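PDB 4ABT: TYPE-2 restriction enzyme ngomiv from Neisseria gonorrhoeae, which recognises the double-stranded DNA sequence 5'-GCCGGC-3' and, as a magnesium-dependent homotetrameric restriction endonuclease, cleaves it after the first G. Local coordinates for residues 68-73 against 184-189; 214-219 against 237-242; 103-108 against 137-142. All coordinates share one frame; numbering follows the deposited sequence.

All three contacts are largely buried and each reaches the same mixed sheet. Contact 1 sets helix 62-81 against the end of strand 179-187; contact 2 pairs strands 215-220 and 240-243, next along the sheet; contact 3 lays a loop against the approach to strand 141-145, on the other side of strand 179-187. Contacts 1 and 3 share the calcium ion and its three waters, and Cys-186 N lies 2.7 Å from Asp-140 OD2. Contacts 1 and 2 both lie near the chain centre; contact 2 also touches other subunits. Backbone hydrogen bonding dominates contact 2, whereas aromatic and sulfur packing marks contact 1 and aliphatic packing contact 3, the most peripheral.

Contact 1. Residues 68-73 against 184-189; sequences AFEAIC and ISCKWT. With CA (calcium ion), chain F; nucleotides of chain D.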
loop_
_atom_site.group_PDB
_atom_site.type_symbol
_atom_site.label_atom_id
_atom_site.label_comp_id
_atom_site.label_asym_id
_atom_site.label_seq_id
_atom_site.Cartn_x
_atom_site.Cartn_y
_atom_site.Cartn_z
ATOM N N ALA B 68 15.795 1.506 -28.109
ATOM C CA ALA B 68 15.329 2.274 -29.241
ATOM C C ALA B 68 13.864 2.579 -29.082
ATOM O O ALA B 68 13.408 3.642 -29.500
ATOM C CB ALA B 68 15.560 1.506 -30.535
ATOM N N PHE B 69 13.109 1.636 -28.517
ATOM C CA PHE B 69 11.670 1.854 -28.266
ATOM C C PHE B 69 11.496 3.044 -27.295
ATOM O O PHE B 69 10.615 3.875 -27.498
ATOM C CB PHE B 69 11.011 0.567 -27.720
ATOM C CG PHE B 69 9.533 0.663 -27.536
ATOM C CD1 PHE B 69 8.714 1.082 -28.572
ATOM C CD2 PHE B 69 8.924 0.219 -26.352
ATOM C CE1 PHE B 69 7.291 1.105 -28.424
ATOM C CE2 PHE B 69 7.530 0.245 -26.182
ATOM C CZ PHE B 69 6.708 0.678 -27.238
ATOM N N GLU B 70 12.350 3.113 -26.257
ATOM C CA GLU B 70 12.304 4.243 -25.340
ATOM C C GLU B 70 12.576 5.576 -26.026
ATOM O O GLU B 70 11.863 6.550 -25.767
ATOM C CB GLU B 70 13.344 4.118 -24.241
ATOM C CG GLU B 70 13.046 3.166 -23.179
ATOM C CD GLU B 70 14.277 2.963 -22.231
ATOM O OE1 GLU B 70 15.072 3.904 -22.011
ATOM O OE2 GLU B 70 14.419 1.830 -21.699
ATOM N N ALA B 71 13.622 5.624 -26.855
ATOM C CA ALA B 71 14.005 6.890 -27.478
ATOM C C ALA B 71 12.852 7.295 -28.342
ATOM O O ALA B 71 12.398 8.417 -28.279
ATOM C CB ALA B 71 15.288 6.732 -28.330
ATOM N N ILE B 72 12.372 6.367 -29.147
ATOM C CA ILE B 72 11.258 6.627 -30.081
ATOM C C ILE B 72 9.942 7.024 -29.333
ATOM O O ILE B 72 9.252 7.938 -29.741
ATOM C CB ILE B 72 11.114 5.422 -31.062
ATOM C CG1 ILE B 72 12.375 5.413 -31.965
ATOM C CG2 ILE B 72 9.734 5.434 -31.815
ATOM C CD1 ILE B 72 12.643 4.119 -32.935
ATOM N N CYS B 73 9.613 6.352 -28.221
ATOM C CA CYS B 73 8.460 6.760 -27.434
ATOM C C CYS B 73 8.661 8.192 -26.915
ATOM O O CYS B 73 7.750 9.003 -26.904
ATOM C CB CYS B 73 8.225 5.801 -26.274
ATOM S SG CYS B 73 7.581 4.200 -26.748
ATOM N N ILE B 184 7.326 7.499 -17.455
ATOM C CA ILE B 184 6.784 6.678 -18.535
ATOM C C ILE B 184 7.639 5.426 -18.659
ATOM O O ILE B 184 8.774 5.546 -19.058
ATOM C CB ILE B 184 6.797 7.457 -19.897
ATOM C CG1 ILE B 184 6.092 8.814 -19.757
ATOM C CG2 ILE B 184 6.041 6.692 -20.929
ATOM C CD1 ILE B 184 6.164 9.764 -20.985
ATOM N N SER B 185 7.109 4.240 -18.328
ATOM C CA SER B 185 7.831 2.964 -18.557
ATOM C C SER B 185 7.549 2.384 -19.959
ATOM O O SER B 185 6.405 2.303 -20.375
ATOM C CB SER B 185 7.370 1.888 -17.601
ATOM O OG SER B 185 7.918 2.029 -16.293
ATOM N N CYS B 186 8.597 1.960 -20.654
ATOM C CA CYS B 186 8.490 1.306 -21.940
ATOM C C CYS B 186 8.794 -0.189 -21.881
ATOM O O CYS B 186 9.727 -0.630 -21.223
ATOM C CB CYS B 186 9.431 2.001 -22.900
ATOM S SG CYS B 186 9.068 3.713 -23.061
ATOM N N LYS B 187 7.965 -0.979 -22.536
ATOM C CA LYS B 187 8.186 -2.422 -22.633
ATOM C C LYS B 187 7.921 -2.849 -24.091
ATOM O O LYS B 187 6.791 -2.937 -24.569
ATOM C CB LYS B 187 7.406 -3.234 -21.560
ATOM C CG LYS B 187 7.656 -2.712 -20.091
ATOM C CD LYS B 187 7.207 -3.654 -18.970
ATOM C CE LYS B 187 7.964 -3.400 -17.650
ATOM N NZ LYS B 187 9.427 -3.899 -17.654
ATOM N N TRP B 188 9.018 -3.031 -24.815
ATOM C CA TRP B 188 8.952 -3.427 -26.234
ATOM C C TRP B 188 8.106 -4.677 -26.308
ATOM O O TRP B 188 7.137 -4.699 -27.046
ATOM C CB TRP B 188 10.353 -3.657 -26.837
ATOM C CG TRP B 188 10.311 -4.162 -28.238
ATOM C CD1 TRP B 188 10.873 -5.328 -28.710
ATOM C CD2 TRP B 188 9.624 -3.566 -29.363
ATOM N NE1 TRP B 188 10.581 -5.481 -30.054
ATOM C CE2 TRP B 188 9.834 -4.412 -30.477
ATOM C CE3 TRP B 188 8.871 -2.389 -29.541
ATOM C CZ2 TRP B 188 9.303 -4.132 -31.733
ATOM C CZ3 TRP B 188 8.367 -2.101 -30.795
ATOM C CH2 TRP B 188 8.564 -2.974 -31.870
ATOM N N THR B 189 8.451 -5.686 -25.499
ATOM C CA THR B 189 7.617 -6.863 -25.318
ATOM C C THR B 189 7.498 -7.133 -23.836
ATOM O O THR B 189 8.243 -6.539 -23.029
ATOM C CB THR B 189 8.209 -8.074 -26.001
ATOM O OG1 THR B 189 9.440 -8.413 -25.360
ATOM C CG2 THR B 189 8.451 -7.795 -27.509
HETATM CA CA CA F . 11.309 -0.343 -19.349
ATOM P P DC D 6 12.306 -3.869 -22.906
ATOM O OP1 DC D 6 11.612 -2.940 -23.839
ATOM O OP2 DC D 6 11.674 -4.177 -21.588
ATOM O "O5'" DC D 6 12.696 -5.253 -23.555
ATOM C "C5'" DC D 6 13.324 -5.172 -24.842
ATOM C "C4'" DC D 6 13.680 -6.564 -25.349
ATOM O "O4'" DC D 6 14.558 -7.115 -24.353
ATOM C "C3'" DC D 6 12.528 -7.564 -25.508
ATOM O "O3'" DC D 6 12.759 -8.099 -26.778
ATOM C "C2'" DC D 6 12.653 -8.574 -24.403
ATOM C "C1'" DC D 6 14.130 -8.440 -23.998
ATOM N N1 DC D 6 14.354 -8.711 -22.501
ATOM C C2 DC D 6 15.044 -9.859 -22.079
ATOM O O2 DC D 6 15.479 -10.619 -22.977
ATOM N N3 DC D 6 15.238 -10.087 -20.727
ATOM C C4 DC D 6 14.744 -9.209 -19.817
ATOM N N4 DC D 6 14.881 -9.419 -18.489
ATOM C C5 DC D 6 14.037 -8.036 -20.260
ATOM C C6 DC D 6 13.855 -7.839 -21.582
ATOM P P DG D 7 12.415 -9.533 -27.330
ATOM O OP1 DG D 7 12.790 -9.496 -28.760
ATOM O OP2 DG D 7 11.104 -10.029 -26.841
ATOM O "O5'" DG D 7 13.451 -10.410 -26.517
ATOM C "C5'" DG D 7 14.815 -10.612 -26.997
ATOM C "C4'" DG D 7 15.058 -12.085 -27.242
ATOM O "O4'" DG D 7 15.109 -12.831 -25.986
ATOM C "C3'" DG D 7 14.019 -12.801 -28.133
ATOM O "O3'" DG D 7 14.823 -13.702 -28.961
ATOM C "C2'" DG D 7 13.061 -13.477 -27.105
ATOM C "C1'" DG D 7 13.930 -13.644 -25.855
ATOM N N9 DG D 7 13.281 -13.266 -24.595
ATOM C C8 DG D 7 12.200 -12.447 -24.439
ATOM N N7 DG D 7 11.832 -12.306 -23.222
ATOM C C5 DG D 7 12.724 -13.060 -22.499
ATOM C C6 DG D 7 12.828 -13.297 -21.107
ATOM O O6 DG D 7 12.125 -12.812 -20.181
ATOM N N1 DG D 7 13.868 -14.198 -20.796
ATOM C C2 DG D 7 14.728 -14.766 -21.723
ATOM N N2 DG D 7 15.717 -15.601 -21.290
ATOM N N3 DG D 7 14.616 -14.525 -23.014
ATOM C C4 DG D 7 13.601 -13.679 -23.336
HETATM O O HOH W 1 12.602 0.104 -21.414
HETATM O O HOH W 2 9.893 -0.367 -17.259
HETATM O O HOH W 3 11.326 -2.656 -19.376
#
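Phe-69 lays one face of its ring over the indole edge of Trp-188, whose CE3 stands 3.6 Å from Phe-69 CD1, offset toward the rim. With the planes at 65° and the Phe-69 and Trp-188 six-membered ring centroids 5.2 Å apart, the pair is edge-to-face (T-shaped). The opposite face of the phenyl ring carries the sulfur of Cys-73, from one turn further along the same helix, so the ring is held between SG and indole. Phe-69 has CG anti to the backbone N (chi1 -176°), which carries its ring to the chain at 187-188, where Phe-69 CE2 is 3.6 Å from Lys-187 O. Cys-186 adds an oblique sulfur-aromatic contact to Phe-69, and its CB packs 3.8 Å from Glu-70 CG. The sulfur of Cys-186 also reaches Cys-73 CB.

Helix 62-81 here crosses the end of strand 179-187 at an axis distance of 8.2 Å, in the PD-(D/E)XK nuclease core whose metal site lies beside this packing. Cys-186 faces the helix with its side chain while its carbonyl O binds the calcium ion at 2.5 Å; Asp-140 supplies another ligand. Glu-70 joins the site from the second shell: its OE2 accepts a hydrogen bond from a metal-bound water. A second such water accepts from Lys-187 NZ and donates to OP2 of DC6 of chain D, and the same ammonium group hydrogen-bonds Asn-197 OD1 and Arg-194 O. The backbone of Trp-188 grips this phosphate too, its N donating to OP1 of DC6 of chain D at 2.8 Å and 168°, nearly straight. One residue on, Thr-189 OG1 donates to OP2 of DG7 of chain D at 2.8 Å.

Contact 2. Residues 214-219 against 237-242; sequences PHIVVV and EIDCVY
The Tyr-242 ring takes Val-218 O at its edge, in plane, while Val-217 CG1 reaches its CE1 obliquely at 3.6 Å; the phenol OH is hydrogen-bonded to Asp-283 OD2. A second flat group, the carboxylate of Asp-239, is approached from above its plane: Ile-216 N donates to OD2 from 70° out of it. The His-215 ring meets that of His-181 edge-to-face. These groups join strands 215-220 and 240-243, the parallel neighbours of a beta-alpha-beta unit whose crossover contains helix 225-232. Parallel pairing is evident from Val-218 N to Cys-240 O, a longer bond of 3.3 Å, and from Tyr-242 N to Val-218 O, at 2.7 Å.

Val-217, Val-219 and Tyr-242 share one sheet face, with Val-218 and Val-241 on the other. On that second side Val-218 CG2 meets Ile-238 CD1 at 3.8 Å. Ile-238 CD1 also lies against Ile-216 CG2, and the isoleucine side chains cross at about a right angle; Ile-231 of helix 225-232 covers Ile-238 and Val-241.

Ahead of the regular pairing, Asp-239 grips Ile-216 at both backbone polar atoms. Its N donates to Ile-216 O, while CG, beside its own backbone N (chi1 -66°), turns the carboxylate back to Ile-216 N. Its OD1 forms a salt bridge with Arg-209 of the second subunit, which probably favours the charged carboxylate and links this end of the strand pair to a neighbouring subunit. A water completes the arrangement by donating to both Pro-214 O, at 2.9 Å, and Asp-239 OD2, at 2.7 Å.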
loop_
_atom_site.group_PDB
_atom_site.type_symbol
_atom_site.label_atom_id
_atom_site.label_comp_id
_atom_site.label_asym_id
_atom_site.label_seq_id
_atom_site.Cartn_x
_atom_site.Cartn_y
_atom_site.Cartn_z
ATOM N N PRO B 214 3.158 12.195 -9.755
ATOM C CA PRO B 214 3.233 12.289 -11.211
ATOM C C PRO B 214 2.249 11.347 -11.897
ATOM O O PRO B 214 1.828 10.355 -11.284
ATOM C CB PRO B 214 4.642 11.723 -11.535
ATOM C CG PRO B 214 5.393 11.647 -10.278
ATOM C CD PRO B 214 4.396 11.657 -9.166
ATOM N N HIS B 215 2.011 11.570 -13.201
ATOM C CA HIS B 215 1.450 10.544 -14.066
ATOM C C HIS B 215 2.319 9.307 -13.993
ATOM O O HIS B 215 3.493 9.418 -13.995
ATOM C CB HIS B 215 1.382 11.019 -15.529
ATOM C CG HIS B 215 0.405 12.140 -15.761
ATOM N ND1 HIS B 215 0.742 13.477 -15.618
ATOM C CD2 HIS B 215 -0.891 12.124 -16.122
ATOM C CE1 HIS B 215 -0.302 14.235 -15.900
ATOM N NE2 HIS B 215 -1.316 13.436 -16.182
ATOM N N ILE B 216 1.749 8.114 -13.905
ATOM C CA ILE B 216 2.558 6.904 -13.913
ATOM C C ILE B 216 1.978 6.038 -14.995
ATOM O O ILE B 216 0.861 5.543 -14.818
ATOM C CB ILE B 216 2.504 6.138 -12.565
ATOM C CG1 ILE B 216 3.051 7.042 -11.443
ATOM C CG2 ILE B 216 3.296 4.797 -12.655
ATOM C CD1 ILE B 216 3.016 6.411 -10.023
ATOM N N VAL B 217 2.705 5.860 -16.105
ATOM C CA VAL B 217 2.125 5.221 -17.254
ATOM C C VAL B 217 3.090 4.192 -17.831
ATOM O O VAL B 217 4.290 4.220 -17.532
ATOM C CB VAL B 217 1.643 6.237 -18.370
ATOM C CG1 VAL B 217 0.431 7.175 -17.885
ATOM C CG2 VAL B 217 2.755 7.024 -18.938
ATOM N N VAL B 218 2.549 3.281 -18.646
ATOM C CA VAL B 218 3.351 2.241 -19.263
ATOM C C VAL B 218 3.018 2.260 -20.744
ATOM O O VAL B 218 1.821 2.276 -21.123
ATOM C CB VAL B 218 3.065 0.831 -18.609
ATOM C CG1 VAL B 218 3.878 -0.291 -19.271
ATOM C CG2 VAL B 218 3.377 0.840 -17.054
ATOM N N VAL B 219 4.043 2.248 -21.587
ATOM C CA VAL B 219 3.833 2.093 -23.039
ATOM C C VAL B 219 4.436 0.732 -23.475
ATOM O O VAL B 219 5.559 0.371 -23.032
ATOM C CB VAL B 219 4.493 3.270 -23.856
ATOM C CG1 VAL B 219 4.143 3.192 -25.324
ATOM C CG2 VAL B 219 4.100 4.642 -23.287
ATOM N N GLU B 237 -1.010 1.349 -8.733
ATOM C CA GLU B 237 0.374 1.581 -9.092
ATOM C C GLU B 237 0.492 2.291 -10.448
ATOM O O GLU B 237 1.305 3.209 -10.583
ATOM C CB GLU B 237 1.164 0.274 -9.132
ATOM C CG GLU B 237 1.213 -0.525 -7.797
ATOM C CD GLU B 237 -0.049 -1.342 -7.534
ATOM O OE1 GLU B 237 -0.523 -2.086 -8.470
ATOM O OE2 GLU B 237 -0.568 -1.196 -6.394
ATOM N N ILE B 238 -0.315 1.864 -11.434
ATOM C CA ILE B 238 -0.132 2.304 -12.798
ATOM C C ILE B 238 -1.375 3.086 -13.154
ATOM O O ILE B 238 -2.510 2.633 -12.903
ATOM C CB ILE B 238 0.032 1.067 -13.721
ATOM C CG1 ILE B 238 1.301 0.300 -13.373
ATOM C CG2 ILE B 238 -0.015 1.467 -15.164
ATOM C CD1 ILE B 238 2.600 1.211 -13.309
ATOM N N ASP B 239 -1.206 4.280 -13.673
ATOM C CA ASP B 239 -2.388 5.058 -14.032
ATOM C C ASP B 239 -3.107 4.386 -15.202
ATOM O O ASP B 239 -4.316 4.130 -15.099
ATOM C CB ASP B 239 -1.987 6.464 -14.426
ATOM C CG ASP B 239 -1.397 7.273 -13.249
ATOM O OD1 ASP B 239 -1.380 6.789 -12.073
ATOM O OD2 ASP B 239 -0.914 8.405 -13.563
ATOM N N CYS B 240 -2.350 4.014 -16.252
ATOM C CA CYS B 240 -2.955 3.452 -17.432
ATOM C C CYS B 240 -1.820 2.916 -18.346
ATOM O O CYS B 240 -0.701 3.339 -18.205
ATOM C CB CYS B 240 -3.785 4.546 -18.110
ATOM S SG CYS B 240 -4.755 4.032 -19.517
ATOM N N VAL B 241 -2.117 1.962 -19.224
ATOM C CA VAL B 241 -1.145 1.350 -20.177
ATOM C C VAL B 241 -1.552 1.849 -21.580
ATOM O O VAL B 241 -2.762 2.010 -21.849
ATOM C CB VAL B 241 -1.176 -0.207 -20.124
ATOM C CG1 VAL B 241 -0.191 -0.873 -21.163
ATOM C CG2 VAL B 241 -0.774 -0.694 -18.750
ATOM N N TYR B 242 -0.554 2.118 -22.435
ATOM C CA TYR B 242 -0.757 2.665 -23.760
ATOM C C TYR B 242 -0.080 1.712 -24.734
ATOM O O TYR B 242 1.077 1.420 -24.543
ATOM C CB TYR B 242 -0.143 4.072 -23.860
ATOM C CG TYR B 242 -0.881 5.041 -22.968
ATOM C CD1 TYR B 242 -0.614 5.080 -21.616
ATOM C CD2 TYR B 242 -1.903 5.868 -23.465
ATOM C CE1 TYR B 242 -1.258 5.908 -20.813
ATOM C CE2 TYR B 242 -2.577 6.731 -22.648
ATOM C CZ TYR B 242 -2.252 6.751 -21.305
ATOM O OH TYR B 242 -2.931 7.567 -20.391
HETATM O O HOH W 4 -0.948 9.577 -11.143
#

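Contact 3. Residues 103-108 against 137-142; sequences LEIARY and ITPDII. With CA (calcium ion), chain F; nucleotides of chain D.
Ile-105 sets its CG2 methyl against that of Ile-137, the two CG2 atoms 3.6 Å apart, with the side chains crossing at about a right angle. Its CG1 lies between the backbone N and the carbonyl carbon (chi1 53°), which leaves CG2 anti to the carbonyl carbon and directed at Ile-137 and, at 4.1 Å, Pro-139 CG. The spacing of the CD1 methyls of Ile-105 and Ile-137 is doubtful in the model.

Glu-104 bends at chi2 (93°), bringing OE2 to the phenol of Tyr-108, whose OH donates to it at 2.9 Å, nearly along the C-O axis. Arg-107 NE forms a salt bridge with Glu-104 OE1, so both carboxylate oxygens have partners within 103-108. Ile-142 comes at Tyr-108 from the opposite direction, its CD1 lying obliquely to the ring.

Past Pro-139, Asp-140 OD2 binds the calcium ion at 2.4 Å, alongside OP1 of DC5 of chain D, whereas Thr-138 OG1 donates to OP1 of DG4 of chain D. Segment 103-108 packs on Ile-137, Pro-139 and Ile-142, on the way into and at the start of strand 141-145, with helix 197-208 packed on Ile-137 and Pro-139, and strand 179-187 touching Tyr-108 and Ile-142.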
loop_
_atom_site.group_PDB
_atom_site.type_symbol
_atom_site.label_atom_id
_atom_site.label_comp_id
_atom_site.label_asym_id
_atom_site.label_seq_id
_atom_site.Cartn_x
_atom_site.Cartn_y
_atom_site.Cartn_z
ATOM N N LEU B 103 18.988 7.168 -8.859
ATOM C CA LEU B 103 18.799 8.309 -7.966
ATOM C C LEU B 103 18.182 9.499 -8.685
ATOM O O LEU B 103 18.108 10.596 -8.111
ATOM N N GLU B 104 17.719 9.285 -9.920
ATOM C CA GLU B 104 17.393 10.399 -10.813
ATOM C C GLU B 104 16.130 11.115 -10.351
ATOM O O GLU B 104 16.033 12.338 -10.481
ATOM C CB GLU B 104 17.333 9.952 -12.305
ATOM C CG GLU B 104 16.631 10.936 -13.295
ATOM C CD GLU B 104 17.547 11.938 -13.999
ATOM O OE1 GLU B 104 18.761 11.675 -14.194
ATOM O OE2 GLU B 104 17.027 13.014 -14.388
ATOM N N ILE B 105 15.195 10.369 -9.768
ATOM C CA ILE B 105 13.988 11.007 -9.236
ATOM C C ILE B 105 14.300 12.078 -8.198
ATOM O O ILE B 105 13.554 13.043 -8.123
ATOM C CB ILE B 105 12.962 10.037 -8.612
ATOM C CG1 ILE B 105 13.624 9.159 -7.559
ATOM C CG2 ILE B 105 12.192 9.245 -9.673
ATOM C CD1 ILE B 105 12.607 8.595 -6.662
ATOM N N ALA B 106 15.382 11.895 -7.412
ATOM C CA ALA B 106 15.783 12.830 -6.331
ATOM C C ALA B 106 16.115 14.170 -6.886
ATOM O O ALA B 106 16.144 15.164 -6.180
ATOM C CB ALA B 106 16.960 12.308 -5.513
ATOM N N ARG B 107 16.347 14.202 -8.179
ATOM C CA ARG B 107 16.423 15.466 -8.889
ATOM C C ARG B 107 15.137 16.281 -8.884
ATOM O O ARG B 107 15.135 17.442 -9.240
ATOM C CB ARG B 107 16.882 15.218 -10.329
ATOM C CG ARG B 107 18.377 15.409 -10.440
ATOM C CD ARG B 107 18.855 15.493 -11.879
ATOM N NE ARG B 107 19.725 14.358 -12.153
ATOM C CZ ARG B 107 21.054 14.438 -12.152
ATOM N NH1 ARG B 107 21.640 15.614 -11.921
ATOM N NH2 ARG B 107 21.788 13.356 -12.406
ATOM N N TYR B 108 14.041 15.676 -8.490
ATOM C CA TYR B 108 12.774 16.345 -8.669
ATOM C C TYR B 108 12.133 16.688 -7.347
ATOM O O TYR B 108 12.382 16.021 -6.343
ATOM C CB TYR B 108 11.903 15.516 -9.612
ATOM C CG TYR B 108 12.683 15.367 -10.877
ATOM C CD1 TYR B 108 13.015 16.494 -11.614
ATOM C CD2 TYR B 108 13.251 14.158 -11.241
ATOM C CE1 TYR B 108 13.823 16.411 -12.725
ATOM C CE2 TYR B 108 14.059 14.069 -12.383
ATOM C CZ TYR B 108 14.329 15.205 -13.111
ATOM O OH TYR B 108 15.125 15.185 -14.244
ATOM N N ILE B 137 14.169 4.577 -7.841
ATOM C CA ILE B 137 13.215 4.783 -8.929
ATOM C C ILE B 137 13.978 5.228 -10.152
ATOM O O ILE B 137 14.603 6.312 -10.168
ATOM C CB ILE B 137 12.071 5.752 -8.573
ATOM C CG1 ILE B 137 11.401 5.331 -7.262
ATOM C CG2 ILE B 137 11.046 5.792 -9.700
ATOM C CD1 ILE B 137 10.680 6.454 -6.557
ATOM N N THR B 138 13.949 4.356 -11.159
ATOM C CA THR B 138 14.700 4.595 -12.407
ATOM C C THR B 138 13.786 4.601 -13.591
ATOM O O THR B 138 13.680 3.584 -14.278
ATOM C CB THR B 138 15.713 3.509 -12.692
ATOM O OG1 THR B 138 15.306 2.308 -12.014
ATOM C CG2 THR B 138 17.051 3.940 -12.222
ATOM N N PRO B 139 13.120 5.735 -13.833
ATOM C CA PRO B 139 12.169 5.757 -14.934
ATOM C C PRO B 139 12.866 5.653 -16.304
ATOM O O PRO B 139 14.078 5.850 -16.405
ATOM C CB PRO B 139 11.460 7.083 -14.745
ATOM C CG PRO B 139 11.750 7.449 -13.315
ATOM C CD PRO B 139 13.137 7.009 -13.115
ATOM N N ASP B 140 12.122 5.246 -17.326
ATOM C CA ASP B 140 12.687 5.169 -18.650
ATOM C C ASP B 140 12.668 6.547 -19.243
ATOM O O ASP B 140 13.670 6.977 -19.807
ATOM C CB ASP B 140 11.919 4.189 -19.566
ATOM C CG ASP B 140 11.902 2.758 -19.014
ATOM O OD1 ASP B 140 12.840 2.373 -18.243
ATOM O OD2 ASP B 140 10.952 2.016 -19.350
ATOM N N ILE B 141 11.514 7.225 -19.128
ATOM C CA ILE B 141 11.352 8.511 -19.719
ATOM C C ILE B 141 10.681 9.383 -18.632
ATOM O O ILE B 141 9.713 8.948 -17.993
ATOM C CB ILE B 141 10.432 8.434 -20.896
ATOM C CG1 ILE B 141 10.962 7.509 -22.008
ATOM C CG2 ILE B 141 10.203 9.829 -21.456
ATOM C CD1 ILE B 141 9.862 7.128 -22.961
ATOM N N ILE B 142 11.172 10.593 -18.398
ATOM C CA ILE B 142 10.449 11.479 -17.513
ATOM C C ILE B 142 9.890 12.678 -18.288
ATOM O O ILE B 142 10.411 13.077 -19.350
ATOM C CB ILE B 142 11.348 11.902 -16.296
ATOM C CG1 ILE B 142 12.596 12.588 -16.784
ATOM C CG2 ILE B 142 11.753 10.648 -15.449
ATOM C CD1 ILE B 142 13.275 13.513 -15.762
HETATM CA CA CA F . 11.309 -0.343 -19.349
ATOM P P DG D 4 18.039 -0.997 -11.802
ATOM O OP1 DG D 4 17.361 0.249 -11.448
ATOM O OP2 DG D 4 17.917 -2.162 -10.913
ATOM O "O5'" DG D 4 17.441 -1.461 -13.213
ATOM C "C5'" DG D 4 17.288 -0.535 -14.227
ATOM C "C4'" DG D 4 17.111 -1.180 -15.582
ATOM O "O4'" DG D 4 18.238 -2.032 -15.912
ATOM C "C3'" DG D 4 15.828 -2.005 -15.675
ATOM O "O3'" DG D 4 15.224 -1.471 -16.878
ATOM C "C2'" DG D 4 16.343 -3.444 -15.745
ATOM C "C1'" DG D 4 17.733 -3.259 -16.396
ATOM N N9 DG D 4 18.639 -4.368 -16.092
ATOM C C8 DG D 4 18.785 -4.998 -14.873
ATOM N N7 DG D 4 19.636 -5.967 -14.847
ATOM C C5 DG D 4 20.100 -5.986 -16.160
ATOM C C6 DG D 4 21.051 -6.834 -16.784
ATOM O O6 DG D 4 21.666 -7.751 -16.274
ATOM N N1 DG D 4 21.233 -6.556 -18.134
ATOM C C2 DG D 4 20.571 -5.548 -18.810
ATOM N N2 DG D 4 20.819 -5.394 -20.111
ATOM N N3 DG D 4 19.688 -4.756 -18.245
ATOM C C4 DG D 4 19.502 -5.019 -16.932
ATOM P P DC D 5 13.946 -2.044 -17.639
ATOM O OP1 DC D 5 13.201 -0.860 -18.097
ATOM O OP2 DC D 5 13.309 -3.138 -16.873
ATOM O "O5'" DC D 5 14.636 -2.671 -18.947
ATOM C "C5'" DC D 5 15.074 -1.745 -20.032
ATOM C "C4'" DC D 5 15.540 -2.584 -21.192
ATOM O "O4'" DC D 5 16.661 -3.347 -20.712
ATOM C "C3'" DC D 5 14.569 -3.683 -21.609
ATOM O "O3'" DC D 5 13.697 -3.199 -22.659
ATOM C "C2'" DC D 5 15.449 -4.772 -22.168
ATOM C "C1'" DC D 5 16.718 -4.607 -21.343
ATOM N N1 DC D 5 16.949 -5.608 -20.318
ATOM C C2 DC D 5 17.676 -6.759 -20.634
ATOM O O2 DC D 5 18.130 -6.914 -21.784
ATOM N N3 DC D 5 17.885 -7.665 -19.629
ATOM C C4 DC D 5 17.397 -7.461 -18.372
ATOM N N4 DC D 5 17.636 -8.346 -17.408
ATOM C C5 DC D 5 16.621 -6.310 -18.063
ATOM C C6 DC D 5 16.451 -5.418 -19.058
HETATM O O HOH W 2 9.893 -0.367 -17.259
HETATM O O HOH W 1 12.602 0.104 -21.414
HETATM O O HOH W 3 11.326 -2.656 -19.376
#